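Local coordinates for extracellular fatty acid-binding protein (Gallus gallus, PDB 3SAO), which binds bacterial ferric siderophores and, in the same lipocalin barrel, lysophosphatidic acid and long-chain fatty acids, and may act as an antibacterial factor, at residues Arg118-Pro122 with Thr123-Ile127. Sequence-based numbering, arbitrary orientation.
Sequences REVSP and TAMAI
T123 sits directly after P122 in the first turn of helix 122-133, where its CB comes within 3.8 Å of S121 OG. P122 itself is exposed, its CB directed away from the helix segment overall. Next along the helix, A124 gives its N-H to S121 OG over 3.0 Å, and the bond is nearly straight at 163°. S121 OG can accept it because chi1 of 77° tucks the hydroxyl between the serine's own N and carbonyl carbon, turned back toward the helix start; the same oxygen also lies against A124 CB. This makes S121 the N-cap, with P122 as the first helical residue, and gives one of the early N-H groups, which have no preceding turn to bond to, a side-chain acceptor. On another side, A124 CB receives V120 CG2 at 4.0 Å, while strand 94-103 touches the alanine through Y94. The helix is the one that packs against the outside of the calycin beta-barrel in lipocalins, and the cap ends the loop that links strand 106-115 to it. M125 closes the first full turn: its N-H meets S121 O at 3.0 Å, almost in line with the carbonyl, so that serine is gripped through both side chain and backbone. With CG anti to N and bends at chi2 and chi3, the thioether curls back and lays CE 3.8 Å from V120 CG1, the two side chains crossing at about a right angle. V120 and M125 both touch L113 of strand 106-115, a residue of the 1-tetradecanoyl-sn-glycerol 3-phosphate site; V120 also touches V15, and M125 A16, of strand 10-18. At A126 the regular helical pattern carries on, its N-H reaching P122 O at 2.9 Å from 23° off the carbonyl plane.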
ATOM      1  N   ARG A 118      11.799   5.868  -2.661  1.00 51.10           N
ATOM      2  CA  ARG A 118      10.905   6.106  -3.802  1.00 51.53           C
ATOM      3  C   ARG A 118      11.465   5.507  -5.080  1.00 54.65           C
ATOM      4  O   ARG A 118      10.752   5.350  -6.053  1.00 57.76           O
ATOM      5  CB  ARG A 118      10.627   7.612  -3.964  1.00 56.22           C
ATOM      6  CG  ARG A 118      11.773   8.443  -4.480  1.00 60.74           C
ATOM      7  CD  ARG A 118      11.370   9.910  -4.423  1.00 67.83           C
ATOM      8  NE  ARG A 118      12.156  10.800  -5.282  1.00 69.77           N
ATOM      9  CZ  ARG A 118      11.781  12.044  -5.575  1.00 69.49           C
ATOM     10  NH1 ARG A 118      10.646  12.527  -5.080  1.00 66.14           N
ATOM     11  NH2 ARG A 118      12.529  12.806  -6.360  1.00 74.16           N
ATOM     12  N   GLU A 119      12.752   5.183  -5.070  1.00 55.48           N
ATOM     13  CA  GLU A 119      13.392   4.440  -6.142  1.00 55.44           C
ATOM     14  C   GLU A 119      13.416   2.959  -5.785  1.00 54.92           C
ATOM     15  O   GLU A 119      14.231   2.506  -4.974  1.00 55.57           O
ATOM     16  CB  GLU A 119      14.813   4.966  -6.355  1.00 56.46           C
ATOM     17  CG  GLU A 119      14.878   6.443  -6.662  1.00 64.22           C
ATOM     18  N   VAL A 120      12.493   2.201  -6.353  1.00 53.92           N
ATOM     19  CA  VAL A 120      12.334   0.818  -5.945  1.00 54.83           C
ATOM     20  C   VAL A 120      13.502  -0.018  -6.457  1.00 56.00           C
ATOM     21  O   VAL A 120      13.989   0.181  -7.564  1.00 55.30           O
ATOM     22  CB  VAL A 120      10.974   0.227  -6.423  1.00 56.01           C
ATOM     23  CG1 VAL A 120      10.828   0.357  -7.936  1.00 60.63           C
ATOM     24  CG2 VAL A 120      10.861  -1.212  -5.995  1.00 55.92           C
ATOM     25  N   SER A 121      13.988  -0.924  -5.621  1.00 55.44           N
ATOM     26  CA  SER A 121      15.068  -1.797  -6.020  1.00 55.76           C
ATOM     27  C   SER A 121      14.576  -2.821  -7.045  1.00 53.78           C
ATOM     28  O   SER A 121      13.459  -3.333  -6.925  1.00 50.81           O
ATOM     29  CB  SER A 121      15.611  -2.526  -4.795  1.00 56.92           C
ATOM     30  OG  SER A 121      14.735  -3.579  -4.438  1.00 59.75           O
ATOM     31  N   PRO A 122      15.414  -3.145  -8.041  1.00 56.71           N
ATOM     32  CA  PRO A 122      15.119  -4.211  -8.989  1.00 56.70           C
ATOM     33  C   PRO A 122      14.652  -5.489  -8.308  1.00 55.35           C
ATOM     34  O   PRO A 122      13.734  -6.156  -8.802  1.00 53.71           O
ATOM     35  CB  PRO A 122      16.466  -4.433  -9.676  1.00 59.71           C
ATOM     36  CG  PRO A 122      17.106  -3.084  -9.637  1.00 62.26           C
ATOM     37  CD  PRO A 122      16.679  -2.460  -8.368  1.00 59.64           C
ATOM     38  N   THR A 123      15.271  -5.796  -7.167  1.00 56.84           N
ATOM     39  CA  THR A 123      15.031  -7.036  -6.438  1.00 57.67           C
ATOM     40  C   THR A 123      13.586  -7.100  -5.949  1.00 54.88           C
ATOM     41  O   THR A 123      12.857  -8.076  -6.194  1.00 50.67           O
ATOM     42  CB  THR A 123      15.975  -7.136  -5.225  1.00 60.84           C
ATOM     43  OG1 THR A 123      17.339  -7.215  -5.681  1.00 67.93           O
ATOM     44  CG2 THR A 123      15.656  -8.369  -4.379  1.00 63.51           C
ATOM     45  N   ALA A 124      13.192  -6.044  -5.255  1.00 51.37           N
ATOM     46  CA  ALA A 124      11.833  -5.886  -4.766  1.00 52.33           C
ATOM     47  C   ALA A 124      10.817  -5.925  -5.901  1.00 48.73           C
ATOM     48  O   ALA A 124       9.771  -6.571  -5.769  1.00 48.70           O
ATOM     49  CB  ALA A 124      11.703  -4.578  -4.011  1.00 48.35           C
ATOM     50  N   MET A 125      11.090  -5.208  -6.994  1.00 47.21           N
ATOM     51  CA  MET A 125      10.137  -5.182  -8.106  1.00 49.08           C
ATOM     52  C   MET A 125       9.972  -6.595  -8.689  1.00 49.80           C
ATOM     53  O   MET A 125       8.857  -7.015  -9.048  1.00 50.21           O
ATOM     54  CB  MET A 125      10.546  -4.207  -9.222  1.00 50.51           C
ATOM     55  CG  MET A 125       9.561  -4.150 -10.399  1.00 54.59           C
ATOM     56  SD  MET A 125       7.857  -3.614  -9.970  1.00 57.40           S
ATOM     57  CE  MET A 125       8.187  -1.962  -9.476  1.00 47.35           C
ATOM     58  N   ALA A 126      11.090  -7.304  -8.823  1.00 50.97           N
ATOM     59  CA  ALA A 126      11.077  -8.669  -9.350  1.00 51.85           C
ATOM     60  C   ALA A 126      10.219  -9.628  -8.511  1.00 49.85           C
ATOM     61  O   ALA A 126       9.441 -10.424  -9.081  1.00 50.34           O
ATOM     62  CB  ALA A 126      12.496  -9.198  -9.501  1.00 53.79           C
ATOM     63  N   ILE A 127      10.293  -9.521  -7.182  1.00 47.87           N
ATOM     64  CA  ILE A 127       9.486 -10.388  -6.303  1.00 48.00           C
ATOM     65  C   ILE A 127       8.008 -10.035  -6.422  1.00 44.19           C
ATOM     66  O   ILE A 127       7.146 -10.923  -6.424  1.00 44.06           O
ATOM     67  CB  ILE A 127       9.926 -10.350  -4.796  1.00 47.64           C
ATOM     68  CG1 ILE A 127       8.946 -11.115  -3.906  1.00 51.86           C
ATOM     69  CG2 ILE A 127      10.011  -8.958  -4.232  1.00 56.63           C
ATOM     70  CD1 ILE A 127       8.781 -12.534  -4.289  1.00 59.81           C
TER